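Local structure of probable phenazine-specific methyltransferase (Pseudomonas aeruginosa, 2IP2) at residues 169-174 against 236-241; 176-181 against 207-212; 193-198 against 218-223; 230-235 against 259-264. The protein catalyses the transfer of a methyl group from S-adenosyl-L-methionine to phenazine-1-carboxylate, giving 5-methylphenazine-1-carboxylate, a step in pyocyanin biosynthesis in Pseudomonas aeruginosa. All blocks are in the same frame, centred on the assembly; numbering follows the deposited sequence. Where two conformers were deposited one is given.

Interaction 1: residues 169-174 against 236-241; sequences RSFVDV and IYLLSR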
loop_
_atom_site.group_PDB
_atom_site.type_symbol
_atom_site.label_atom_id
_atom_site.label_comp_id
_atom_site.label_asym_id
_atom_site.label_seq_id
_atom_site.Cartn_x
_atom_site.Cartn_y
_atom_site.Cartn_z
ATOM N N ARG A 169 -25.984 -35.083 -7.387
ATOM C CA ARG A 169 -25.168 -35.522 -6.259
ATOM C C ARG A 169 -25.514 -34.876 -4.912
ATOM O O ARG A 169 -26.236 -33.887 -4.846
ATOM C CB ARG A 169 -23.664 -35.444 -6.584
ATOM C CG ARG A 169 -23.228 -36.381 -7.747
ATOM C CD ARG A 169 -21.898 -35.925 -8.346
ATOM N NE ARG A 169 -21.510 -36.627 -9.581
ATOM C CZ ARG A 169 -22.024 -36.398 -10.799
ATOM N NH1 ARG A 169 -22.977 -35.485 -10.998
ATOM N NH2 ARG A 169 -21.594 -37.102 -11.836
ATOM N N SER A 170 -25.010 -35.468 -3.841
ATOM C CA SER A 170 -25.231 -34.931 -2.498
ATOM C C SER A 170 -23.891 -34.377 -1.942
ATOM O O SER A 170 -22.829 -34.951 -2.154
ATOM C CB SER A 170 -25.811 -36.025 -1.569
ATOM O OG SER A 170 -24.905 -37.095 -1.326
ATOM N N PHE A 171 -23.939 -33.281 -1.213
ATOM C CA PHE A 171 -22.713 -32.850 -0.582
ATOM C C PHE A 171 -22.903 -32.585 0.901
ATOM O O PHE A 171 -24.046 -32.451 1.356
ATOM C CB PHE A 171 -22.164 -31.615 -1.300
ATOM C CG PHE A 171 -23.061 -30.418 -1.213
ATOM C CD1 PHE A 171 -22.959 -29.539 -0.119
ATOM C CD2 PHE A 171 -24.038 -30.179 -2.193
ATOM C CE1 PHE A 171 -23.754 -28.441 -0.003
ATOM C CE2 PHE A 171 -24.854 -29.047 -2.113
ATOM C CZ PHE A 171 -24.724 -28.172 -1.014
ATOM N N VAL A 172 -21.785 -32.500 1.639
ATOM C CA VAL A 172 -21.794 -32.153 3.084
ATOM C C VAL A 172 -20.793 -31.028 3.276
ATOM O O VAL A 172 -19.604 -31.191 2.973
ATOM C CB VAL A 172 -21.466 -33.392 4.009
ATOM C CG1 VAL A 172 -21.395 -33.021 5.508
ATOM C CG2 VAL A 172 -22.466 -34.526 3.805
ATOM N N ASP A 173 -21.287 -29.884 3.729
ATOM C CA ASP A 173 -20.487 -28.698 3.956
ATOM C C ASP A 173 -20.042 -28.759 5.425
ATOM O O ASP A 173 -20.804 -28.394 6.313
ATOM C CB ASP A 173 -21.332 -27.435 3.628
ATOM C CG ASP A 173 -20.526 -26.123 3.659
ATOM O OD1 ASP A 173 -19.375 -26.159 4.133
ATOM O OD2 ASP A 173 -21.078 -25.033 3.251
ATOM N N VAL A 174 -18.828 -29.269 5.684
ATOM C CA VAL A 174 -18.392 -29.421 7.064
ATOM C C VAL A 174 -17.765 -28.083 7.588
ATOM O O VAL A 174 -16.817 -27.546 7.010
ATOM C CB VAL A 174 -17.564 -30.788 7.321
ATOM C CG1 VAL A 174 -17.633 -31.779 6.147
ATOM C CG2 VAL A 174 -16.175 -30.563 7.716
ATOM N N ILE A 236 -19.846 -35.669 -2.066
ATOM C CA ILE A 236 -18.784 -34.645 -1.995
ATOM C C ILE A 236 -18.762 -34.046 -0.562
ATOM O O ILE A 236 -19.800 -33.537 -0.089
ATOM C CB ILE A 236 -19.019 -33.535 -3.046
ATOM C CG1 ILE A 236 -18.965 -34.114 -4.462
ATOM C CG2 ILE A 236 -17.949 -32.428 -2.876
ATOM C CD1 ILE A 236 -19.624 -33.263 -5.535
ATOM N N TYR A 237 -17.606 -34.117 0.100
ATOM C CA TYR A 237 -17.381 -33.544 1.458
ATOM C C TYR A 237 -16.477 -32.324 1.293
ATOM O O TYR A 237 -15.307 -32.459 0.962
ATOM C CB TYR A 237 -16.712 -34.556 2.393
ATOM C CG TYR A 237 -17.764 -35.566 2.845
ATOM C CD1 TYR A 237 -18.268 -36.525 1.948
ATOM C CD2 TYR A 237 -18.268 -35.524 4.153
ATOM C CE1 TYR A 237 -19.278 -37.417 2.379
ATOM C CE2 TYR A 237 -19.256 -36.417 4.577
ATOM C CZ TYR A 237 -19.752 -37.354 3.678
ATOM O OH TYR A 237 -20.769 -38.217 4.097
ATOM N N LEU A 238 -17.053 -31.156 1.552
ATOM C CA LEU A 238 -16.366 -29.857 1.353
ATOM C C LEU A 238 -15.805 -29.456 2.689
ATOM O O LEU A 238 -16.554 -29.377 3.680
ATOM C CB LEU A 238 -17.426 -28.855 0.929
ATOM C CG LEU A 238 -18.174 -29.205 -0.348
ATOM C CD1 LEU A 238 -19.519 -28.464 -0.335
ATOM C CD2 LEU A 238 -17.321 -29.030 -1.600
ATOM N N LEU A 239 -14.488 -29.203 2.723
ATOM C CA LEU A 239 -13.734 -28.787 3.890
ATOM C C LEU A 239 -13.152 -27.401 3.558
ATOM O O LEU A 239 -12.053 -27.312 3.037
ATOM C CB LEU A 239 -12.568 -29.798 4.169
ATOM C CG LEU A 239 -12.904 -31.002 5.069
ATOM C CD1 LEU A 239 -14.190 -31.716 4.626
ATOM C CD2 LEU A 239 -11.712 -32.005 5.171
ATOM N N SER A 240 -13.944 -26.345 3.787
ATOM C CA SER A 240 -13.582 -25.002 3.317
ATOM C C SER A 240 -13.081 -24.232 4.502
ATOM O O SER A 240 -13.815 -24.042 5.493
ATOM C CB SER A 240 -14.796 -24.302 2.689
ATOM O OG SER A 240 -14.558 -22.923 2.381
ATOM N N ARG A 241 -11.828 -23.805 4.418
ATOM C CA ARG A 241 -11.224 -23.020 5.484
ATOM C C ARG A 241 -11.441 -23.673 6.849
ATOM O O ARG A 241 -11.784 -22.992 7.802
ATOM C CB ARG A 241 -11.811 -21.599 5.487
ATOM C CG ARG A 241 -11.527 -20.841 4.233
ATOM C CD ARG A 241 -11.630 -19.322 4.461
ATOM N NE ARG A 241 -12.864 -18.734 3.915
ATOM C CZ ARG A 241 -13.072 -18.489 2.618
ATOM N NH1 ARG A 241 -12.134 -18.800 1.721
ATOM N NH2 ARG A 241 -14.219 -17.934 2.204
HETATM O O HOH W 1 -16.653 -26.438 4.440
#

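Interaction 2: residues 176-181 against 207-212; sequences GGSGEL and RDNLSS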
loop_
_atom_site.group_PDB
_atom_site.type_symbol
_atom_site.label_atom_id
_atom_site.label_comp_id
_atom_site.label_asym_id
_atom_site.label_seq_id
_atom_site.Cartn_x
_atom_site.Cartn_y
_atom_site.Cartn_z
ATOM N N GLY A 176 -19.632 -25.178 7.931
ATOM C CA GLY A 176 -20.131 -24.265 6.901
ATOM C C GLY A 176 -20.338 -22.797 7.257
ATOM O O GLY A 176 -20.533 -21.954 6.325
ATOM N N GLY A 177 -20.344 -22.481 8.568
ATOM C CA GLY A 177 -20.449 -21.071 9.007
ATOM C C GLY A 177 -21.787 -20.433 8.626
ATOM O O GLY A 177 -22.840 -20.979 8.957
ATOM N N SER A 178 -21.744 -19.287 7.945
ATOM C CA SER A 178 -22.957 -18.622 7.468
ATOM C C SER A 178 -23.564 -19.326 6.258
ATOM O O SER A 178 -24.676 -19.033 5.880
ATOM C CB SER A 178 -22.670 -17.142 7.111
ATOM O OG SER A 178 -21.836 -17.056 6.004
ATOM N N GLY A 179 -22.811 -20.229 5.638
ATOM C CA GLY A 179 -23.356 -21.041 4.554
ATOM C C GLY A 179 -23.151 -20.581 3.130
ATOM O O GLY A 179 -23.861 -21.035 2.228
ATOM N N GLU A 180 -22.190 -19.684 2.885
ATOM C CA GLU A 180 -22.058 -19.140 1.523
ATOM C C GLU A 180 -21.690 -20.176 0.469
ATOM O O GLU A 180 -22.140 -20.080 -0.666
ATOM C CB GLU A 180 -21.055 -17.967 1.489
ATOM C CG GLU A 180 -21.590 -16.725 2.256
ATOM C CD GLU A 180 -22.815 -16.067 1.567
ATOM O OE1 GLU A 180 -22.794 -15.869 0.337
ATOM O OE2 GLU A 180 -23.770 -15.683 2.260
ATOM N N LEU A 181 -20.854 -21.146 0.844
ATOM C CA LEU A 181 -20.442 -22.201 -0.097
ATOM C C LEU A 181 -21.619 -23.083 -0.503
ATOM O O LEU A 181 -21.879 -23.321 -1.711
ATOM C CB LEU A 181 -19.303 -23.046 0.495
ATOM C CG LEU A 181 -18.801 -24.249 -0.302
ATOM C CD1 LEU A 181 -18.506 -23.925 -1.806
ATOM C CD2 LEU A 181 -17.569 -24.891 0.396
ATOM N N ARG A 207 -29.231 -20.380 9.413
ATOM C CA ARG A 207 -30.659 -20.682 9.357
ATOM C C ARG A 207 -31.328 -19.481 8.706
ATOM O O ARG A 207 -32.267 -19.627 7.920
ATOM C CB ARG A 207 -31.170 -20.898 10.792
ATOM C CG ARG A 207 -32.489 -21.577 10.926
ATOM C CD ARG A 207 -32.753 -21.943 12.420
ATOM N NE ARG A 207 -31.861 -22.984 12.942
ATOM C CZ ARG A 207 -31.855 -24.267 12.556
ATOM N NH1 ARG A 207 -32.685 -24.704 11.603
ATOM N NH2 ARG A 207 -31.004 -25.127 13.117
ATOM N N ASP A 208 -30.789 -18.300 8.992
ATOM C CA ASP A 208 -31.251 -17.063 8.390
ATOM C C ASP A 208 -30.758 -16.875 6.946
ATOM O O ASP A 208 -31.562 -16.608 6.023
ATOM C CB ASP A 208 -30.763 -15.897 9.255
ATOM C CG ASP A 208 -31.451 -14.605 8.928
ATOM O OD1 ASP A 208 -30.971 -13.866 8.018
ATOM O OD2 ASP A 208 -32.471 -14.314 9.621
ATOM N N ASN A 209 -29.441 -17.041 6.748
ATOM C CA ASN A 209 -28.825 -16.784 5.447
ATOM C C ASN A 209 -29.341 -17.729 4.369
ATOM O O ASN A 209 -29.432 -17.370 3.190
ATOM C CB ASN A 209 -27.289 -16.878 5.558
ATOM C CG ASN A 209 -26.577 -16.346 4.310
ATOM O OD1 ASN A 209 -27.041 -15.399 3.671
ATOM N ND2 ASN A 209 -25.426 -16.953 3.961
ATOM N N LEU A 210 -29.695 -18.934 4.798
ATOM C CA LEU A 210 -30.176 -20.002 3.954
ATOM C C LEU A 210 -31.679 -20.238 4.091
ATOM O O LEU A 210 -32.141 -21.313 3.713
ATOM C CB LEU A 210 -29.478 -21.338 4.334
ATOM C CG LEU A 210 -27.947 -21.461 4.107
ATOM C CD1 LEU A 210 -27.537 -22.812 4.552
ATOM C CD2 LEU A 210 -27.508 -21.277 2.660
ATOM N N SER A 211 -32.436 -19.256 4.593
ATOM C CA SER A 211 -33.856 -19.492 4.834
ATOM C C SER A 211 -34.605 -20.049 3.620
ATOM O O SER A 211 -35.353 -21.032 3.747
ATOM C CB SER A 211 -34.564 -18.258 5.420
ATOM O OG SER A 211 -34.335 -17.071 4.681
ATOM N N SER A 212 -34.403 -19.438 2.453
ATOM C CA SER A 212 -35.139 -19.826 1.267
ATOM C C SER A 212 -34.869 -21.273 0.941
ATOM O O SER A 212 -35.800 -22.052 0.726
ATOM C CB SER A 212 -34.775 -18.955 0.064
ATOM O OG SER A 212 -35.372 -17.683 0.220
#

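Interaction 3: residues 193-198 against 218-223; sequences RGVMLD and RVSLVG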
loop_
_atom_site.group_PDB
_atom_site.type_symbol
_atom_site.label_atom_id
_atom_site.label_comp_id
_atom_site.label_asym_id
_atom_site.label_seq_id
_atom_site.Cartn_x
_atom_site.Cartn_y
_atom_site.Cartn_z
ATOM N N ARG A 193 -28.243 -31.554 -3.791
ATOM C CA ARG A 193 -28.812 -31.599 -2.445
ATOM C C ARG A 193 -27.656 -31.657 -1.462
ATOM O O ARG A 193 -26.634 -32.275 -1.752
ATOM C CB ARG A 193 -29.698 -32.841 -2.240
ATOM C CG ARG A 193 -30.900 -32.988 -3.218
ATOM C CD ARG A 193 -32.115 -33.775 -2.611
ATOM N NE ARG A 193 -31.744 -34.841 -1.666
ATOM C CZ ARG A 193 -32.104 -34.874 -0.378
ATOM N NH1 ARG A 193 -32.867 -33.916 0.147
ATOM N NH2 ARG A 193 -31.694 -35.870 0.392
ATOM N N GLY A 194 -27.819 -31.012 -0.310
ATOM C CA GLY A 194 -26.713 -30.862 0.606
ATOM C C GLY A 194 -27.101 -30.757 2.061
ATOM O O GLY A 194 -28.232 -30.403 2.399
ATOM N N VAL A 195 -26.119 -31.042 2.906
ATOM C CA VAL A 195 -26.206 -30.858 4.341
ATOM C C VAL A 195 -25.081 -29.938 4.787
ATOM O O VAL A 195 -23.902 -30.114 4.387
ATOM C CB VAL A 195 -26.059 -32.225 5.092
ATOM C CG1 VAL A 195 -26.095 -32.005 6.587
ATOM C CG2 VAL A 195 -27.222 -33.187 4.689
ATOM N N MET A 196 -25.432 -28.953 5.594
ATOM C CA MET A 196 -24.416 -28.158 6.242
ATOM C C MET A 196 -24.337 -28.518 7.716
ATOM O O MET A 196 -25.324 -28.447 8.461
ATOM C CB MET A 196 -24.743 -26.671 6.105
ATOM C CG MET A 196 -23.852 -25.743 6.952
ATOM S SD MET A 196 -24.389 -24.051 6.740
ATOM C CE MET A 196 -24.471 -24.023 4.954
ATOM N N LEU A 197 -23.131 -28.877 8.128
ATOM C CA LEU A 197 -22.808 -29.146 9.516
ATOM C C LEU A 197 -22.109 -27.933 10.131
ATOM O O LEU A 197 -21.217 -27.346 9.539
ATOM C CB LEU A 197 -21.843 -30.337 9.568
ATOM C CG LEU A 197 -21.349 -30.824 10.931
ATOM C CD1 LEU A 197 -22.515 -31.511 11.711
ATOM C CD2 LEU A 197 -20.178 -31.845 10.719
ATOM N N ASP A 198 -22.492 -27.586 11.339
ATOM C CA ASP A 198 -21.664 -26.738 12.190
ATOM C C ASP A 198 -21.963 -27.126 13.627
ATOM O O ASP A 198 -22.729 -28.058 13.848
ATOM C CB ASP A 198 -21.911 -25.235 11.926
ATOM C CG ASP A 198 -20.694 -24.384 12.215
ATOM O OD1 ASP A 198 -19.980 -24.660 13.227
ATOM O OD2 ASP A 198 -20.452 -23.430 11.428
ATOM N N ARG A 218 -34.095 -28.310 -0.082
ATOM C CA ARG A 218 -32.871 -28.629 -0.844
ATOM C C ARG A 218 -31.637 -28.878 0.069
ATOM O O ARG A 218 -30.736 -29.705 -0.248
ATOM C CB ARG A 218 -32.595 -27.457 -1.812
ATOM C CG ARG A 218 -33.625 -27.419 -2.969
ATOM C CD ARG A 218 -34.109 -26.036 -3.368
ATOM N NE ARG A 218 -34.572 -26.032 -4.759
ATOM C CZ ARG A 218 -35.700 -26.609 -5.204
ATOM N NH1 ARG A 218 -36.510 -27.257 -4.365
ATOM N NH2 ARG A 218 -36.020 -26.551 -6.499
ATOM N N VAL A 219 -31.600 -28.165 1.186
ATOM C CA VAL A 219 -30.521 -28.308 2.127
ATOM C C VAL A 219 -31.156 -28.530 3.476
ATOM O O VAL A 219 -32.290 -28.089 3.690
ATOM C CB VAL A 219 -29.587 -27.036 2.125
ATOM C CG1 VAL A 219 -30.341 -25.796 2.503
ATOM C CG2 VAL A 219 -28.384 -27.174 3.096
ATOM N N SER A 220 -30.433 -29.203 4.381
ATOM C CA SER A 220 -30.754 -29.158 5.803
ATOM C C SER A 220 -29.508 -28.794 6.585
ATOM O O SER A 220 -28.385 -28.897 6.041
ATOM C CB SER A 220 -31.294 -30.522 6.260
ATOM O OG SER A 220 -30.371 -31.573 5.991
ATOM N N LEU A 221 -29.694 -28.377 7.841
ATOM C CA LEU A 221 -28.594 -28.082 8.733
ATOM C C LEU A 221 -28.490 -29.159 9.801
ATOM O O LEU A 221 -29.501 -29.653 10.295
ATOM C CB LEU A 221 -28.760 -26.720 9.424
ATOM C CG LEU A 221 -29.230 -25.471 8.668
ATOM C CD1 LEU A 221 -29.165 -24.190 9.560
ATOM C CD2 LEU A 221 -28.357 -25.258 7.450
ATOM N N VAL A 222 -27.280 -29.511 10.199
ATOM C CA VAL A 222 -27.145 -30.320 11.418
ATOM C C VAL A 222 -26.158 -29.729 12.424
ATOM O O VAL A 222 -25.147 -29.155 12.031
ATOM C CB VAL A 222 -26.985 -31.867 11.158
ATOM C CG1 VAL A 222 -26.934 -32.215 9.732
ATOM C CG2 VAL A 222 -25.881 -32.552 12.043
ATOM N N GLY A 223 -26.512 -29.806 13.716
ATOM C CA GLY A 223 -25.636 -29.304 14.773
ATOM C C GLY A 223 -24.871 -30.512 15.286
ATOM O O GLY A 223 -25.467 -31.559 15.543
#

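Interaction 4: residues 230-235 against 259-264; sequences VPSNGD and REAMAG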
loop_
_atom_site.group_PDB
_atom_site.type_symbol
_atom_site.label_atom_id
_atom_site.label_comp_id
_atom_site.label_asym_id
_atom_site.label_seq_id
_atom_site.Cartn_x
_atom_site.Cartn_y
_atom_site.Cartn_z
ATOM N N VAL A 230 -19.665 -36.912 11.203
ATOM C CA VAL A 230 -20.204 -36.119 10.072
ATOM C C VAL A 230 -21.355 -36.846 9.374
ATOM O O VAL A 230 -21.391 -38.059 9.419
ATOM C CB VAL A 230 -19.136 -35.751 8.997
ATOM C CG1 VAL A 230 -17.973 -34.932 9.613
ATOM C CG2 VAL A 230 -18.653 -36.993 8.230
ATOM N N PRO A 231 -22.291 -36.103 8.747
ATOM C CA PRO A 231 -23.397 -36.697 7.975
ATOM C C PRO A 231 -22.907 -37.713 6.936
ATOM O O PRO A 231 -21.841 -37.521 6.293
ATOM C CB PRO A 231 -24.088 -35.480 7.311
ATOM C CG PRO A 231 -23.747 -34.298 8.208
ATOM C CD PRO A 231 -22.368 -34.624 8.786
ATOM N N SER A 232 -23.665 -38.811 6.818
ATOM C CA SER A 232 -23.234 -39.972 6.034
ATOM C C SER A 232 -23.667 -39.955 4.560
ATOM O O SER A 232 -24.626 -39.252 4.153
ATOM C CB SER A 232 -23.703 -41.291 6.689
ATOM O OG SER A 232 -22.829 -41.705 7.722
ATOM N N ASN A 233 -22.972 -40.793 3.788
ATOM C CA ASN A 233 -23.345 -41.124 2.401
ATOM C C ASN A 233 -23.239 -39.962 1.404
ATOM O O ASN A 233 -23.875 -39.992 0.359
ATOM C CB ASN A 233 -24.803 -41.745 2.345
ATOM C CG ASN A 233 -24.977 -42.690 1.146
ATOM O OD1 ASN A 233 -24.018 -43.399 0.776
ATOM N ND2 ASN A 233 -26.180 -42.693 0.517
ATOM N N GLY A 234 -22.434 -38.944 1.730
ATOM C CA GLY A 234 -22.252 -37.798 0.852
ATOM C C GLY A 234 -21.381 -38.226 -0.306
ATOM O O GLY A 234 -20.467 -39.008 -0.121
ATOM N N ASP A 235 -21.672 -37.718 -1.493
ATOM C CA ASP A 235 -20.775 -37.840 -2.656
ATOM C C ASP A 235 -19.582 -36.880 -2.565
ATOM O O ASP A 235 -18.452 -37.232 -2.953
ATOM C CB ASP A 235 -21.537 -37.611 -3.968
ATOM C CG ASP A 235 -22.686 -38.617 -4.152
ATOM O OD1 ASP A 235 -22.425 -39.840 -3.995
ATOM O OD2 ASP A 235 -23.807 -38.163 -4.420
ATOM N N ARG A 259 -13.853 -40.207 5.684
ATOM C CA ARG A 259 -13.459 -41.372 4.904
ATOM C C ARG A 259 -14.450 -42.524 5.092
ATOM O O ARG A 259 -14.780 -43.237 4.144
ATOM C CB ARG A 259 -12.063 -41.847 5.320
ATOM C CG ARG A 259 -11.367 -42.840 4.363
ATOM C CD ARG A 259 -9.993 -43.283 4.971
ATOM N NE ARG A 259 -10.159 -43.733 6.369
ATOM C CZ ARG A 259 -9.627 -43.185 7.469
ATOM N NH1 ARG A 259 -8.849 -42.089 7.427
ATOM N NH2 ARG A 259 -9.908 -43.736 8.652
ATOM N N GLU A 260 -14.909 -42.660 6.315
ATOM C CA GLU A 260 -15.822 -43.706 6.689
ATOM C C GLU A 260 -17.278 -43.368 6.392
ATOM O O GLU A 260 -18.088 -44.270 6.277
ATOM C CB GLU A 260 -15.663 -44.005 8.175
ATOM C CG GLU A 260 -14.407 -44.775 8.519
ATOM C CD GLU A 260 -13.872 -45.625 7.359
ATOM O OE1 GLU A 260 -14.364 -46.761 7.154
ATOM O OE2 GLU A 260 -12.937 -45.158 6.653
ATOM N N ALA A 261 -17.611 -42.088 6.269
ATOM C CA ALA A 261 -19.018 -41.672 6.112
ATOM C C ALA A 261 -19.452 -41.593 4.670
ATOM O O ALA A 261 -20.620 -41.836 4.338
ATOM C CB ALA A 261 -19.241 -40.342 6.799
ATOM N N MET A 262 -18.494 -41.279 3.799
ATOM C CA MET A 262 -18.792 -40.950 2.415
ATOM C C MET A 262 -19.274 -42.151 1.602
ATOM O O MET A 262 -18.966 -43.278 1.965
ATOM C CB MET A 262 -17.573 -40.293 1.769
ATOM C CG MET A 262 -16.420 -41.208 1.501
ATOM S SD MET A 262 -15.145 -40.271 0.663
ATOM C CE MET A 262 -13.860 -41.508 0.544
ATOM N N ALA A 263 -20.048 -41.879 0.542
ATOM C CA ALA A 263 -20.452 -42.869 -0.479
ATOM C C ALA A 263 -19.276 -43.509 -1.223
ATOM O O ALA A 263 -18.153 -42.979 -1.181
ATOM C CB ALA A 263 -21.393 -42.211 -1.485
ATOM N N GLY A 264 -19.543 -44.638 -1.915
ATOM C CA GLY A 264 -18.605 -45.236 -2.863
ATOM C C GLY A 264 -18.120 -44.239 -3.917
ATOM O O GLY A 264 -18.928 -43.600 -4.601
HETATM O O HOH W 2 -19.864 -40.774 -4.440
#

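Interaction 1: residues 169-174 against 236-241
Ile236 enters the pairing through its backbone: its N donates to Ser170 O (3.1 Å), and its O receives Val172 N (2.8 Å). Its CB lies against CB of Phe171, on the sheet face that also carries Asp173 and Leu238. Tyr237 turns to the other face. With CG anti to the carbonyl carbon (chi1 -77°), its ring runs alongside Val172 and presents a face to CB of that valine, a CH-pi contact of 4.2 Å from Val172 CB to the Tyr237 ring centroid. Leu238 continues the parallel pairing, its N bonded to Val172 O (2.9 Å) and its O to Val174 N (3.0 Å), while its CD1 approaches CD1 of the Phe171 ring at 3.6 Å. Leu239 CD1 then meets both methyls of Val174, each at 3.8 Å. At Ser240 a water takes over: it accepts from Ser240 N and lies close to Val174 O and Asp173 OD1, joining the strands where they diverge. These are two inner strands of the Rossmann-like sheet. Helix 180-188 covers the Phe171 and Leu238 face, with Thr182 bonded to Asp173 OD2; helix 248-261 packs on Leu239 and Val174, and strand 267-272 flanks 236-240.

Interaction 2: residues 176-181 against 207-212
Asn209 reaches across to the loop ahead of helix 180-188, and its amide nitrogen carries both hydrogen bonds of the contact. One N-H of ND2 points to Ser178 O (2.9 Å, nearly straight at 166°), and the acceptor lies in the amide plane although the nitrogen sits above the plane of the Ser178 carbonyl. The other N-H goes to Glu180 OE2, 2.7 Å from ND2, and here ND2 meets OE2 from above the plane of the carboxylate. Placing CG anti to the backbone N (chi1 -168°) extends the amide toward these two acceptors. The glutamate bends at chi2 to come back to meet it, and its second oxygen, OE1, accepts from Asn154 ND2. Gly179 N is bonded to Gly176 O (2.9 Å), closing a type II' turn. Beside the polar pair, Leu210 CD2 comes to 3.7 Å from Gly179 O. The run of glycines is the glycine-rich loop that follows the first strand in class I methyltransferases and borders the cofactor site. Since each hydrogen of ND2 has its own acceptor, the amide cannot flip without losing both bonds, and the Ser178 carbonyl and Glu180 carboxylate are tied to the end of helix 204-209.

Interaction 3: residues 193-198 against 218-223
Val195 and Val222 bring CG1 against CG1 at the apolar centre of the contact, at 3.3 Å, closer than usual for two methyls; as the Val222 torsion is almost eclipsed (chi1 3°), the exact placing of its branches is doubtful. On the opposite face of the sheet, Met196 CB meets Leu221 CD2 at 4.1 Å, and Val219 turns CG2 over the peptide of Gly194, 3.3 Å from Gly194 O. Around this core the parallel strands are joined by five backbone bonds. Met196 is gripped at both ends, its N on Ser220 O (3.0 Å) and its O receiving Val222 N (2.8 Å). Gly194 does likewise with Arg218 and Ser220. At the edge where the strands end, Asp198 N donates to Val222 O (3.2 Å), and the carboxylate of Asp198, on the face of Met196 and Leu221, accepts from Gly177 N through OD2. Helices 180-188 and 211-215 cover the Val219 face. The chemistry thus passes from valine and leucine packing to a fixed acidic residue at the C-terminal end of strand 193-198, the position that in class I methyltransferases commonly holds the cofactor ribose, consistent with the predicted role of Asp198 in binding S-adenosyl-L-methionine.

Interaction 4: residues 230-235 against 259-264
Asn233 and Asp235 bring their flat groups to the one methyl of Ala263. The methyl sits over the face of the Asn233 amide at its oxygen end, with OD1 3.7 Å from Ala263 CB; toward Asp235 it is tilted less far out of the carboxylate plane, and OD1 of Asp235 lies 3.6 Å from the same carbon. The asparagine gets there with CG anti to the backbone N (chi1 -152°), which swings its end back although its CB points away. The Asp235 carboxylate is bonded at both oxygens, by a water that donates to OD1 and also to Gly264 O, and by Ser170 N at OD2. The peptide groups meet aslant. Asn233 N donates to Ala261 O, tilted 35° from the carbonyl plane, and Ala263 N donates to Gly234 O (3.0 Å) from well above that carbonyl's plane. Next to them, Ala261 CB fits against Val230 CG2 at 3.7 Å. Tyr237 of strand 236-240 ties the loop from outside, its OH bonded to Pro231 O and Gly234 N. In chemical terms, the carbonyl of Ala261, the last residue of helix 248-261, is satisfied by the loop, and the return bond from Ala263 to Gly234 joins the chain leaving that helix to the entry of strand 236-240.

How the interactions relate
All four interactions belong to the Rossmann-like cofactor-binding domain. Interactions 1 and 3 are neighbouring parts of one sheet, their centres about 10 Å apart, in the strand order 219-223, 193-198, 170-174, 236-240. Interaction 2 joins the connections that leave strands 170-174 and 193-198 at their C-terminal ends; it is nested within the loop closed by interaction 1, and its segments alternate along the chain with those of interaction 3. Interaction 4 lies at the opposite ends of these strands from interaction 2, their centres about 22 Å apart, where the chain enters strand 236-240. Of the predicted cofactor residues, Asp198 ends strand 193-198 and Arg241 follows strand 236-240, both on the side of interaction 2.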